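Local coordinates for protein putative Zn-dependent Alcohol Dehydrogenase (Rhodobacter sphaeroides, PDB 3IV6) that binds S-adenosylmethionine in a Rossmann-like fold and, despite its alcohol dehydrogenase name, is probably a methyltransferase of unknown substrate, at residues V148-Y153 / N250-Q255; L157-Y162 / D190-P195; F180-A185 / G212-F217. All blocks are in the same frame, centred on the assembly; numbering follows the deposited sequence.

Interaction 1 (V148-Y153 / N250-Q255); sequences VKLGFY and NTMLYQ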
loop_
_atom_site.group_PDB
_atom_site.type_symbol
_atom_site.label_atom_id
_atom_site.label_comp_id
_atom_site.label_asym_id
_atom_site.label_seq_id
_atom_site.Cartn_x
_atom_site.Cartn_y
_atom_site.Cartn_z
ATOM N N VAL A 148 -1.553 5.424 -6.007
ATOM C CA VAL A 148 -2.203 5.933 -4.832
ATOM C C VAL A 148 -3.657 6.244 -5.132
ATOM O O VAL A 148 -3.949 6.889 -6.106
ATOM C CB VAL A 148 -1.560 7.218 -4.375
ATOM C CG1 VAL A 148 -2.134 7.617 -2.988
ATOM C CG2 VAL A 148 -0.046 7.027 -4.300
ATOM N N LYS A 149 -4.576 5.774 -4.302
ATOM C CA LYS A 149 -5.985 6.141 -4.437
ATOM C C LYS A 149 -6.190 7.569 -3.947
ATOM O O LYS A 149 -5.754 7.881 -2.874
ATOM C CB LYS A 149 -6.877 5.192 -3.633
ATOM C CG LYS A 149 -8.215 4.980 -4.266
ATOM C CD LYS A 149 -9.348 4.961 -3.276
ATOM C CE LYS A 149 -9.762 6.373 -2.928
ATOM N NZ LYS A 149 -10.438 7.037 -4.086
ATOM N N LEU A 150 -6.884 8.413 -4.709
ATOM C CA LEU A 150 -6.950 9.827 -4.389
ATOM C C LEU A 150 -8.334 10.283 -3.959
ATOM O O LEU A 150 -9.355 9.801 -4.455
ATOM C CB LEU A 150 -6.456 10.685 -5.543
ATOM C CG LEU A 150 -5.082 10.389 -6.167
ATOM C CD1 LEU A 150 -4.954 11.132 -7.483
ATOM C CD2 LEU A 150 -3.915 10.773 -5.251
ATOM N N GLY A 151 -8.334 11.212 -3.004
ATOM C CA GLY A 151 -9.543 11.752 -2.413
ATOM C C GLY A 151 -10.079 10.793 -1.387
ATOM O O GLY A 151 -9.353 9.934 -0.933
ATOM N N PHE A 152 -11.357 10.905 -1.057
ATOM C CA PHE A 152 -11.942 10.069 0.003
ATOM C C PHE A 152 -12.406 8.727 -0.492
ATOM O O PHE A 152 -12.825 8.584 -1.651
ATOM C CB PHE A 152 -13.123 10.778 0.709
ATOM C CG PHE A 152 -12.716 11.999 1.493
ATOM C CD1 PHE A 152 -11.867 11.888 2.594
ATOM C CD2 PHE A 152 -13.174 13.252 1.131
ATOM C CE1 PHE A 152 -11.484 13.015 3.300
ATOM C CE2 PHE A 152 -12.787 14.372 1.836
ATOM C CZ PHE A 152 -11.942 14.256 2.913
ATOM N N TYR A 153 -12.335 7.752 0.407
ATOM C CA TYR A 153 -12.994 6.463 0.214
ATOM C C TYR A 153 -14.522 6.573 0.456
ATOM O O TYR A 153 -14.993 7.509 1.101
ATOM C CB TYR A 153 -12.389 5.453 1.171
ATOM C CG TYR A 153 -11.022 4.933 0.767
ATOM C CD1 TYR A 153 -10.891 3.677 0.189
ATOM C CD2 TYR A 153 -9.870 5.682 0.966
ATOM C CE1 TYR A 153 -9.673 3.193 -0.178
ATOM C CE2 TYR A 153 -8.634 5.202 0.591
ATOM C CZ TYR A 153 -8.551 3.955 0.025
ATOM O OH TYR A 153 -7.338 3.433 -0.363
ATOM N N ASN A 250 -10.332 6.451 -9.165
ATOM C CA ASN A 250 -9.560 7.686 -9.103
ATOM C C ASN A 250 -8.133 7.452 -8.619
ATOM O O ASN A 250 -7.662 8.119 -7.698
ATOM C CB ASN A 250 -10.258 8.710 -8.206
ATOM C CG ASN A 250 -9.867 10.138 -8.537
ATOM O OD1 ASN A 250 -9.766 10.511 -9.706
ATOM N ND2 ASN A 250 -9.645 10.944 -7.506
ATOM N N THR A 251 -7.450 6.499 -9.245
ATOM C CA THR A 251 -6.176 6.009 -8.734
ATOM C C THR A 251 -5.029 6.375 -9.671
ATOM O O THR A 251 -4.970 5.907 -10.807
ATOM C CB THR A 251 -6.196 4.482 -8.536
ATOM O OG1 THR A 251 -6.922 4.161 -7.342
ATOM C CG2 THR A 251 -4.779 3.940 -8.424
HETATM N N MSE A 252 -4.121 7.216 -9.186
HETATM C CA MSE A 252 -2.983 7.658 -9.984
HETATM C C MSE A 252 -1.750 6.806 -9.707
HETATM O O MSE A 252 -1.397 6.565 -8.552
HETATM C CB MSE A 252 -2.677 9.131 -9.708
HETATM C CG MSE A 252 -1.599 9.720 -10.604
HETATM SE SE MSE A 252 -2.334 10.796 -12.056
HETATM C CE MSE A 252 -3.434 12.013 -11.004
ATOM N N LEU A 253 -1.100 6.350 -10.773
ATOM C CA LEU A 253 0.157 5.622 -10.650
ATOM C C LEU A 253 1.352 6.538 -10.898
ATOM O O LEU A 253 1.390 7.271 -11.885
ATOM C CB LEU A 253 0.189 4.442 -11.624
ATOM C CG LEU A 253 1.536 3.734 -11.787
ATOM C CD1 LEU A 253 2.087 3.309 -10.434
ATOM C CD2 LEU A 253 1.404 2.537 -12.717
ATOM N N TYR A 254 2.325 6.489 -9.994
ATOM C CA TYR A 254 3.435 7.446 -10.006
ATOM C C TYR A 254 4.714 6.704 -10.163
ATOM O O TYR A 254 4.990 5.801 -9.367
ATOM C CB TYR A 254 3.560 8.206 -8.677
ATOM C CG TYR A 254 2.370 9.030 -8.372
ATOM C CD1 TYR A 254 2.381 10.403 -8.603
ATOM C CD2 TYR A 254 1.210 8.441 -7.882
ATOM C CE1 TYR A 254 1.277 11.184 -8.334
ATOM C CE2 TYR A 254 0.071 9.219 -7.603
ATOM C CZ TYR A 254 0.114 10.600 -7.840
ATOM O OH TYR A 254 -0.978 11.399 -7.606
ATOM N N GLN A 255 5.500 7.117 -11.157
ATOM C CA GLN A 255 6.797 6.514 -11.444
ATOM C C GLN A 255 7.854 7.546 -11.105
ATOM O O GLN A 255 7.834 8.671 -11.605
ATOM C CB GLN A 255 6.868 6.081 -12.909
ATOM C CG GLN A 255 8.262 5.701 -13.392
ATOM C CD GLN A 255 8.236 5.102 -14.784
ATOM O OE1 GLN A 255 7.368 4.293 -15.097
ATOM N NE2 GLN A 255 9.185 5.503 -15.631
#
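Leu-150 and Asn-250 meet where strand 143-149 runs out beside the start of strand 251-258, an antiparallel pairing one strand in from the edge strand 237-244 of a seven-stranded Rossmann-like sheet. The strand order, with 251-258 inserted antiparallel between 143-149 and 237-244, is that of class I methyltransferases, consistent with the bound S-adenosylmethionine. Val-148 and Met-252 (a selenomethionine) form the hydrogen-bonded pair: Val-148 N donates to Met-252 O at 2.8 Å, and Met-252 N returns a bond to Val-148 O. Lys-149 and Thr-251 make the next, non-hydrogen-bonded pair, and the ladder then takes one more backbone bond, Leu-150 N to Asn-250 O at 3.1 Å.

Leu-150 contributes more buried surface than any other residue here. Its CD1 lies 3.8 Å from Met-252 CB, and CD2, with CD1 not far behind, meets the hydroxyl end of Tyr-254, whose OH is hydrogen-bonded to Asp-219. Val-148 works on the same ring from further back. With CG1 anti to the backbone N (chi1 -171°), its other methyl, CG2, sits 4.0 Å from Tyr-254 CE2. Val-222 of helix 219-226 packs on Val-148, Leu-150 and Tyr-254 on this face. On the other face the Lys-149 chain crosses Thr-251 at about a right angle, CG lying 3.4 Å from OG1, a hydroxyl bonded to Pro-249 O.

Asn-250, just ahead of strand 251-258, has CG anti to the backbone N (chi1 -156°), which turns the amide toward the turn after Lys-149. Two donors grip Leu-150 O from out of its carbonyl plane, on opposite faces: Lys-149 NZ at 3.0 Å and, on a nearly straight N-H line of 165°, Asn-250 ND2 at 3.3 Å.

Interaction 2 (L157-Y162 / D190-P195); sequences LKLIEY and DRALVP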
loop_
_atom_site.group_PDB
_atom_site.type_symbol
_atom_site.label_atom_id
_atom_site.label_comp_id
_atom_site.label_asym_id
_atom_site.label_seq_id
_atom_site.Cartn_x
_atom_site.Cartn_y
_atom_site.Cartn_z
ATOM N N LEU A 157 -16.840 9.121 3.385
ATOM C CA LEU A 157 -18.076 9.887 3.285
ATOM C C LEU A 157 -19.124 9.489 4.400
ATOM O O LEU A 157 -19.738 10.342 5.028
ATOM C CB LEU A 157 -18.631 9.787 1.852
ATOM C CG LEU A 157 -17.748 10.274 0.675
ATOM C CD1 LEU A 157 -18.351 9.953 -0.719
ATOM C CD2 LEU A 157 -17.417 11.765 0.758
ATOM N N LYS A 158 -19.305 8.204 4.671
ATOM C CA LYS A 158 -20.117 7.824 5.803
ATOM C C LYS A 158 -19.464 8.285 7.117
ATOM O O LYS A 158 -20.161 8.707 8.032
ATOM C CB LYS A 158 -20.362 6.316 5.838
ATOM C CG LYS A 158 -20.927 5.745 4.541
ATOM C CD LYS A 158 -22.445 5.549 4.579
ATOM C CE LYS A 158 -23.188 6.883 4.505
ATOM N NZ LYS A 158 -24.671 6.675 4.436
ATOM N N LEU A 159 -18.137 8.213 7.210
ATOM C CA LEU A 159 -17.439 8.646 8.422
ATOM C C LEU A 159 -17.654 10.132 8.752
ATOM O O LEU A 159 -17.958 10.486 9.900
ATOM C CB LEU A 159 -15.944 8.353 8.343
ATOM C CG LEU A 159 -15.486 6.919 8.609
ATOM C CD1 LEU A 159 -14.001 6.810 8.336
ATOM C CD2 LEU A 159 -15.801 6.475 10.022
ATOM N N ILE A 160 -17.470 10.998 7.761
ATOM C CA ILE A 160 -17.775 12.416 7.931
ATOM C C ILE A 160 -19.243 12.604 8.395
ATOM O O ILE A 160 -19.506 13.277 9.390
ATOM C CB ILE A 160 -17.520 13.245 6.617
ATOM C CG1 ILE A 160 -16.169 12.906 5.955
ATOM C CG2 ILE A 160 -17.661 14.718 6.860
ATOM C CD1 ILE A 160 -14.971 13.003 6.841
ATOM N N GLU A 161 -20.187 12.000 7.674
ATOM C CA GLU A 161 -21.616 12.201 7.918
ATOM C C GLU A 161 -21.975 11.787 9.334
ATOM O O GLU A 161 -22.408 12.621 10.130
ATOM C CB GLU A 161 -22.454 11.427 6.874
ATOM C CG GLU A 161 -23.975 11.294 7.121
ATOM C CD GLU A 161 -24.746 10.629 5.941
ATOM O OE1 GLU A 161 -25.861 10.099 6.181
ATOM O OE2 GLU A 161 -24.246 10.638 4.781
ATOM N N TYR A 162 -21.762 10.504 9.637
ATOM C CA TYR A 162 -22.198 9.870 10.885
ATOM C C TYR A 162 -21.374 10.291 12.123
ATOM O O TYR A 162 -21.688 9.938 13.271
ATOM C CB TYR A 162 -22.192 8.337 10.721
ATOM C CG TYR A 162 -23.124 7.766 9.639
ATOM C CD1 TYR A 162 -24.105 8.544 9.039
ATOM C CD2 TYR A 162 -23.010 6.435 9.235
ATOM C CE1 TYR A 162 -24.932 8.027 8.078
ATOM C CE2 TYR A 162 -23.840 5.903 8.272
ATOM C CZ TYR A 162 -24.805 6.701 7.693
ATOM O OH TYR A 162 -25.643 6.178 6.722
ATOM N N ASP A 190 -18.642 1.321 13.004
ATOM C CA ASP A 190 -19.606 0.264 12.720
ATOM C C ASP A 190 -20.645 0.725 11.703
ATOM O O ASP A 190 -20.985 -0.007 10.774
ATOM C CB ASP A 190 -20.296 -0.190 14.007
ATOM C CG ASP A 190 -19.312 -0.630 15.072
ATOM O OD1 ASP A 190 -18.233 -0.009 15.180
ATOM O OD2 ASP A 190 -19.616 -1.596 15.802
ATOM N N ARG A 191 -21.146 1.942 11.885
ATOM C CA ARG A 191 -22.272 2.433 11.101
ATOM C C ARG A 191 -21.852 2.753 9.671
ATOM O O ARG A 191 -22.681 2.774 8.759
ATOM C CB ARG A 191 -22.884 3.671 11.759
ATOM C CG ARG A 191 -24.255 4.047 11.221
ATOM C CD ARG A 191 -25.124 4.665 12.304
ATOM N NE ARG A 191 -25.522 6.030 11.974
ATOM C CZ ARG A 191 -25.096 7.110 12.622
ATOM N NH1 ARG A 191 -24.257 6.988 13.640
ATOM N NH2 ARG A 191 -25.512 8.314 12.251
ATOM N N ALA A 192 -20.561 3.002 9.480
ATOM C CA ALA A 192 -20.064 3.560 8.228
ATOM C C ALA A 192 -19.504 2.469 7.322
ATOM O O ALA A 192 -19.310 2.683 6.125
ATOM C CB ALA A 192 -19.008 4.620 8.503
ATOM N N LEU A 193 -19.246 1.301 7.900
ATOM C CA LEU A 193 -18.637 0.199 7.163
ATOM C C LEU A 193 -19.373 -0.062 5.853
ATOM O O LEU A 193 -20.602 -0.119 5.821
ATOM C CB LEU A 193 -18.618 -1.071 8.018
ATOM C CG LEU A 193 -17.492 -1.178 9.046
ATOM C CD1 LEU A 193 -17.594 -2.483 9.822
ATOM C CD2 LEU A 193 -16.134 -1.055 8.372
ATOM N N VAL A 194 -18.613 -0.218 4.774
ATOM C CA VAL A 194 -19.187 -0.532 3.472
ATOM C C VAL A 194 -18.679 -1.873 2.953
ATOM O O VAL A 194 -17.717 -2.430 3.482
ATOM C CB VAL A 194 -18.868 0.563 2.436
ATOM C CG1 VAL A 194 -19.399 1.908 2.905
ATOM C CG2 VAL A 194 -17.370 0.631 2.182
ATOM N N PRO A 195 -19.332 -2.386 1.915
ATOM C CA PRO A 195 -19.040 -3.732 1.411
ATOM C C PRO A 195 -17.637 -3.824 0.821
ATOM O O PRO A 195 -17.297 -3.059 -0.082
ATOM C CB PRO A 195 -20.086 -3.923 0.312
ATOM C CG PRO A 195 -21.225 -3.062 0.731
ATOM C CD PRO A 195 -20.611 -1.866 1.402
#
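Tyr-162 and Arg-191 are brought together by two different first torsions: the tyrosine has CG anti to its carbonyl carbon (chi1 -61°), whereas the arginine sends CG anti to its own nitrogen (chi1 -166°) and then bends at chi2 and chi3, which lays the guanidinium over the ring. The result is a cation-pi stack joining helix 154-164 to the C-terminal end of helix 187-192, two helices of the long segment inserted between strands 143-149 and 237-244 of the Rossmann-like core.

The guanidinium lies almost flat on the phenol, the planes only 14° apart. It is not centred: Arg-191 CZ stands 4.1 Å from the centroid of the Tyr-162 ring, displaced toward the CB end, with Arg-191 NH2 beyond the CG-CD1 side, nearest Tyr-162 CD1 at 3.5 Å. The arginine CG lies on the same side of the ring, against its CD2-CE2 side, 3.3 Å from Tyr-162 CD2. Glu-161 OE1, still 6.3 Å from Arg-191 NH2, may add a mild long-range attraction, and Gln-165 also touches the arginine.

At the last turn of helix 187-192 the backbone of Arg-191 and Ala-192 comes up to the edge of the tyrosine ring, and the chain leaves the helix at Leu-193. Ala-192 fits its one methyl between Lys-158 and Leu-159. Leu-159 also touches Phe-180 of strand 179-181 and Phe-182 just after it, while its CD2 rests 4.0 Å from Ala-192 CB.

Interaction 3 (F180-A185 / G212-F217); sequences FHFREA and GKETRF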
loop_
_atom_site.group_PDB
_atom_site.type_symbol
_atom_site.label_atom_id
_atom_site.label_comp_id
_atom_site.label_asym_id
_atom_site.label_seq_id
_atom_site.Cartn_x
_atom_site.Cartn_y
_atom_site.Cartn_z
ATOM N N PHE A 180 -7.499 9.961 9.150
ATOM C CA PHE A 180 -8.505 9.303 9.962
ATOM C C PHE A 180 -7.896 8.377 11.013
ATOM O O PHE A 180 -6.917 7.682 10.737
ATOM C CB PHE A 180 -9.411 8.481 9.080
ATOM C CG PHE A 180 -10.407 9.288 8.309
ATOM C CD1 PHE A 180 -11.545 9.786 8.922
ATOM C CD2 PHE A 180 -10.232 9.503 6.960
ATOM C CE1 PHE A 180 -12.467 10.501 8.212
ATOM C CE2 PHE A 180 -11.154 10.235 6.243
ATOM C CZ PHE A 180 -12.272 10.731 6.872
ATOM N N HIS A 181 -8.458 8.395 12.226
ATOM C CA HIS A 181 -8.170 7.362 13.234
ATOM C C HIS A 181 -9.381 6.478 13.481
ATOM O O HIS A 181 -10.292 6.877 14.195
ATOM C CB HIS A 181 -7.758 7.961 14.562
ATOM C CG HIS A 181 -6.971 7.012 15.395
ATOM N ND1 HIS A 181 -6.134 7.419 16.413
ATOM C CD2 HIS A 181 -6.847 5.665 15.319
ATOM C CE1 HIS A 181 -5.548 6.359 16.943
ATOM N NE2 HIS A 181 -5.954 5.283 16.290
ATOM N N PHE A 182 -9.424 5.290 12.903
ATOM C CA PHE A 182 -10.698 4.566 12.900
ATOM C C PHE A 182 -11.147 4.063 14.289
ATOM O O PHE A 182 -12.312 4.202 14.686
ATOM C CB PHE A 182 -10.632 3.415 11.894
ATOM C CG PHE A 182 -10.175 3.836 10.548
ATOM C CD1 PHE A 182 -10.984 4.649 9.744
ATOM C CD2 PHE A 182 -8.927 3.439 10.085
ATOM C CE1 PHE A 182 -10.561 5.055 8.479
ATOM C CE2 PHE A 182 -8.483 3.843 8.844
ATOM C CZ PHE A 182 -9.313 4.655 8.023
ATOM N N ARG A 183 -10.201 3.469 15.009
ATOM C CA ARG A 183 -10.409 2.936 16.344
ATOM C C ARG A 183 -10.827 4.016 17.333
ATOM O O ARG A 183 -10.948 3.745 18.517
ATOM C CB ARG A 183 -9.100 2.301 16.821
ATOM C CG ARG A 183 -9.145 1.619 18.170
ATOM C CD ARG A 183 -7.790 1.044 18.507
ATOM N NE ARG A 183 -7.889 0.004 19.519
ATOM C CZ ARG A 183 -8.137 0.242 20.808
ATOM N NH1 ARG A 183 -8.319 1.494 21.229
ATOM N NH2 ARG A 183 -8.206 -0.770 21.675
ATOM N N GLU A 184 -11.042 5.230 16.837
ATOM C CA GLU A 184 -11.310 6.375 17.699
ATOM C C GLU A 184 -12.572 7.111 17.261
ATOM O O GLU A 184 -13.006 8.060 17.912
ATOM C CB GLU A 184 -10.117 7.332 17.704
ATOM C CG GLU A 184 -8.942 6.857 18.542
ATOM C CD GLU A 184 -8.996 7.374 19.966
ATOM O OE1 GLU A 184 -10.113 7.587 20.481
ATOM O OE2 GLU A 184 -7.919 7.569 20.569
ATOM N N ALA A 185 -13.155 6.666 16.153
ATOM C CA ALA A 185 -14.545 6.979 15.840
ATOM C C ALA A 185 -15.501 6.087 16.626
ATOM O O ALA A 185 -16.704 6.346 16.678
ATOM C CB ALA A 185 -14.796 6.844 14.346
ATOM N N GLY A 212 -5.178 1.549 12.409
ATOM C CA GLY A 212 -4.559 2.715 13.012
ATOM C C GLY A 212 -5.011 4.010 12.367
ATOM O O GLY A 212 -6.188 4.181 12.050
ATOM N N LYS A 213 -4.069 4.929 12.172
ATOM C CA LYS A 213 -4.331 6.146 11.415
ATOM C C LYS A 213 -4.061 5.939 9.928
ATOM O O LYS A 213 -3.162 5.187 9.550
ATOM C CB LYS A 213 -3.481 7.302 11.946
ATOM C CG LYS A 213 -3.843 7.741 13.356
ATOM C CD LYS A 213 -2.893 8.814 13.862
ATOM C CE LYS A 213 -3.396 9.431 15.157
ATOM N NZ LYS A 213 -2.562 10.589 15.580
ATOM N N GLU A 214 -4.844 6.609 9.090
ATOM C CA GLU A 214 -4.581 6.640 7.635
ATOM C C GLU A 214 -4.808 8.039 7.045
ATOM O O GLU A 214 -5.789 8.706 7.354
ATOM C CB GLU A 214 -5.393 5.577 6.877
ATOM C CG GLU A 214 -4.798 4.160 6.985
ATOM C CD GLU A 214 -5.625 3.112 6.256
ATOM O OE1 GLU A 214 -6.664 3.511 5.693
ATOM O OE2 GLU A 214 -5.252 1.907 6.241
ATOM N N THR A 215 -3.873 8.497 6.226
ATOM C CA THR A 215 -3.994 9.813 5.617
ATOM C C THR A 215 -4.616 9.739 4.213
ATOM O O THR A 215 -4.349 8.806 3.476
ATOM C CB THR A 215 -2.618 10.439 5.544
ATOM O OG1 THR A 215 -2.092 10.555 6.878
ATOM C CG2 THR A 215 -2.655 11.799 4.826
ATOM N N ARG A 216 -5.473 10.695 3.849
ATOM C CA ARG A 216 -6.028 10.694 2.495
ATOM C C ARG A 216 -5.227 11.666 1.658
ATOM O O ARG A 216 -4.786 12.699 2.152
ATOM C CB ARG A 216 -7.518 11.032 2.435
ATOM C CG ARG A 216 -8.503 10.014 3.072
ATOM C CD ARG A 216 -7.960 8.619 3.182
ATOM N NE ARG A 216 -8.981 7.672 3.660
ATOM C CZ ARG A 216 -8.740 6.396 3.973
ATOM N NH1 ARG A 216 -7.513 5.891 3.874
ATOM N NH2 ARG A 216 -9.718 5.618 4.380
ATOM N N PHE A 217 -5.008 11.306 0.397
ATOM C CA PHE A 217 -4.171 12.121 -0.466
ATOM C C PHE A 217 -4.935 12.588 -1.673
ATOM O O PHE A 217 -5.769 11.866 -2.203
ATOM C CB PHE A 217 -2.916 11.363 -0.935
ATOM C CG PHE A 217 -2.034 10.867 0.181
ATOM C CD1 PHE A 217 -0.954 11.624 0.622
ATOM C CD2 PHE A 217 -2.257 9.617 0.761
ATOM C CE1 PHE A 217 -0.102 11.152 1.666
ATOM C CE2 PHE A 217 -1.434 9.140 1.775
ATOM C CZ PHE A 217 -0.350 9.916 2.245
HETATM O O HOH W 1 -7.793 2.440 13.793
#
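His-181 and Lys-213 face each other across the non-hydrogen-bonded pair of a small three-stranded antiparallel sheet, in which strand 179-181 lies between 173-174 and 213-215. The lysine chain runs extended over the imidazole, and its CG makes a CH-pi contact 3.9 Å from the centroid of the His-181 ring, close to the ring normal. Glu-184 CG occupies the opposite face, so the imidazole lies between the methylenes of Lys-213 and Glu-184. Next along, Phe-180 and Glu-214 exchange backbone bonds, Phe-180 N to Glu-214 O at 2.8 Å and Glu-214 N to Phe-180 O at 2.9 Å.

The other side of the sheet is built from rings and charges. Phe-182 turns its edge to the Glu-214 carboxylate: the planes stand at 89°, and Phe-182 CE2 is 3.7 Å from Glu-214 OE1. Arg-216 NH2 is also at that ring's edge, 3.8 Å from Phe-182 CZ. Phe-180 meets the same arginine with its plane 59° from the guanidinium, CD2 lying 4.0 Å from Arg-216 NE, and stacks in turn on Phe-173. A water accepts from Arg-183 N and is within hydrogen-bonding distance of Gly-212 O.

Arg-216 NH1 bonds to Glu-214 OE1 at 3.1 Å, on the anti side of the carboxylate. Arg-122 shares that oxygen, Arg-211 takes OE2, and Arg-216 NE pairs with Asp-156. The Glu-214 side chain is about 8 Å from the bound S-adenosylmethionine. These buried groups probably offset one another's charge, with the edge of Phe-182 against the carboxylate and Phe-180 beside Arg-216, in a network tying this sheet to helix 154-164.

Interaction 1 belongs to the main sheet and is mostly buried; interactions 2 and 3 lie in the chain between 148-153 and 250-255, and both are only partly buried. Their chemistry follows: a backbone ladder with apolar packing and a doubly bonded carbonyl at its end in interaction 1, a cation-pi stack with no hydrogen bond across it in interaction 2, a short ladder with a salt-bridged carboxylate in interaction 3. The last two share a boundary, since Leu-159 and Ile-160 of helix 154-164 pack on Phe-180, and Leu-159 on Phe-182. Interaction 3 also reaches back to interaction 1, where Gly-151 N probably bonds to Phe-217 O and Arg-216 packs against Tyr-153.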